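Local atomic coordinates of ribose transcriptional regulator (PDB entry 4RK1), a protein that binds ribose and, as a LacI-family regulator, probably represses transcription by binding DNA under the control of that sugar. Residues 172-177 / 203-208. Sequence-based numbering, arbitrary orientation.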
# COMPACT_ATOMS: atom_id res chain seq x y z
N GLY B 172 12.23 -5.23 -7.67
CA GLY B 172 13.65 -4.92 -7.72
C GLY B 172 14.48 -5.81 -6.81
O GLY B 172 15.56 -6.25 -7.19
N GLY B 173 13.96 -6.09 -5.62
CA GLY B 173 14.63 -6.99 -4.68
C GLY B 173 14.69 -8.41 -5.21
O GLY B 173 15.72 -9.09 -5.12
N TYR B 174 13.56 -8.85 -5.75
CA TYR B 174 13.42 -10.17 -6.35
C TYR B 174 14.43 -10.36 -7.50
O TYR B 174 15.11 -11.38 -7.58
CB TYR B 174 11.98 -10.32 -6.85
CG TYR B 174 11.63 -11.60 -7.55
CD1 TYR B 174 11.89 -12.83 -6.97
CD2 TYR B 174 11.00 -11.58 -8.80
CE1 TYR B 174 11.54 -14.01 -7.60
CE2 TYR B 174 10.64 -12.75 -9.44
CZ TYR B 174 10.92 -13.96 -8.84
OH TYR B 174 10.57 -15.13 -9.46
N GLN B 175 14.54 -9.34 -8.34
CA GLN B 175 15.39 -9.41 -9.53
C GLN B 175 16.89 -9.48 -9.27
O GLN B 175 17.62 -9.98 -10.12
CB GLN B 175 15.07 -8.25 -10.48
CG GLN B 175 13.76 -8.45 -11.22
CD GLN B 175 13.32 -7.24 -12.03
OE1 GLN B 175 12.37 -7.34 -12.81
NE2 GLN B 175 13.99 -6.11 -11.85
N ILE B 176 17.36 -9.00 -8.12
CA ILE B 176 18.80 -9.05 -7.81
C ILE B 176 19.22 -10.28 -7.02
O ILE B 176 20.40 -10.43 -6.68
CB ILE B 176 19.38 -7.76 -7.16
CG1 ILE B 176 18.57 -7.31 -5.94
CG2 ILE B 176 19.52 -6.65 -8.18
CD1 ILE B 176 18.76 -8.21 -4.75
N THR B 177 18.27 -11.18 -6.76
CA THR B 177 18.55 -12.40 -6.02
C THR B 177 19.65 -13.27 -6.65
O THR B 177 20.48 -13.81 -5.93
CB THR B 177 17.29 -13.28 -5.87
OG1 THR B 177 16.23 -12.53 -5.27
CG2 THR B 177 17.60 -14.49 -5.00
N LEU B 203 14.88 -15.84 -2.67
CA LEU B 203 15.61 -16.87 -1.93
C LEU B 203 14.78 -18.12 -1.71
O LEU B 203 15.29 -19.25 -1.86
CB LEU B 203 16.12 -16.33 -0.60
CG LEU B 203 17.21 -15.28 -0.77
CD1 LEU B 203 17.49 -14.59 0.55
CD2 LEU B 203 18.48 -15.91 -1.34
N GLU B 204 13.51 -17.93 -1.38
CA GLU B 204 12.57 -19.05 -1.28
C GLU B 204 12.53 -19.87 -2.58
O GLU B 204 12.61 -21.10 -2.55
CB GLU B 204 11.17 -18.54 -0.92
CG GLU B 204 11.08 -18.02 0.51
CD GLU B 204 9.97 -16.99 0.74
OE1 GLU B 204 9.22 -16.65 -0.20
OE2 GLU B 204 9.85 -16.54 1.90
N GLU B 205 12.41 -19.19 -3.72
CA GLU B 205 12.34 -19.86 -5.01
C GLU B 205 13.64 -20.60 -5.38
O GLU B 205 13.59 -21.60 -6.10
CB GLU B 205 11.94 -18.88 -6.10
CG GLU B 205 10.49 -18.43 -5.93
CD GLU B 205 10.02 -17.44 -6.96
OE1 GLU B 205 10.77 -17.20 -7.94
OE2 GLU B 205 8.90 -16.92 -6.78
N ALA B 206 14.77 -20.11 -4.88
CA ALA B 206 16.06 -20.77 -5.09
C ALA B 206 16.35 -21.88 -4.07
O ALA B 206 17.42 -22.47 -4.08
CB ALA B 206 17.18 -19.74 -5.07
N GLY B 207 15.40 -22.16 -3.18
CA GLY B 207 15.57 -23.21 -2.19
C GLY B 207 16.42 -22.81 -1.00
O GLY B 207 16.90 -23.66 -0.26
N LYS B 208 16.60 -21.51 -0.80
CA LYS B 208 17.40 -21.02 0.31
C LYS B 208 16.49 -20.68 1.49
O LYS B 208 15.27 -20.59 1.33
CB LYS B 208 18.23 -19.82 -0.12
CG LYS B 208 19.17 -20.09 -1.28
CD LYS B 208 20.20 -21.17 -0.96
CE LYS B 208 21.12 -21.41 -2.14
NZ LYS B 208 22.20 -22.36 -1.77
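The carboxylate of E205 comes up to the edge of the Y174 ring: OE1 lies in the ring plane beside CE1 and the hydroxyl, and the two flat groups stand nearly perpendicular, 82° apart. R201, one turn back from E205, makes a cation-pi contact with the same ring. This pairing joins two neighbouring helices, 170-175 and 193-205, in one of the two alpha/beta lobes of the periplasmic-binding-protein fold, at the lobe's surface and away from the bound ribose. The phenol donates a short hydrogen bond, OH of Y174 to OE1 of E205 at 2.6 Å, meeting the carboxylate on its syn side and only 15° out of its plane. With CG anti to the backbone N (chi1 178°), Y174 carries its hydroxyl across to the second helix, while E205 reaches back with its outer carbons stretched out straight. The other oxygen of E205, OE2, forms salt bridges with R201 and with K231 of the second subunit, so one carboxylate ties together the tyrosine of the neighbouring helix, an arginine of its own helix and a lysine across the dimer interface; two positive groups nearby would be expected to keep it ionised. Helix 193-205 ends just beyond E205 in a Schellman motif, with G207 at positive phi and K208 N bonded to L203 O at 2.8 Å. Deeper in, T177 opens helix 177-182 and packs it on 193-205: its CG2 rests 3.8 Å from the backbone N of L203 and close to CD2 of that leucine, whose side chain also touches L181. The hydroxyl of T177 turns back to its own segment, where Y174 O accepts both T177 N and, at 2.8 Å, T177 OG1, both donors arriving on one side of that carbonyl.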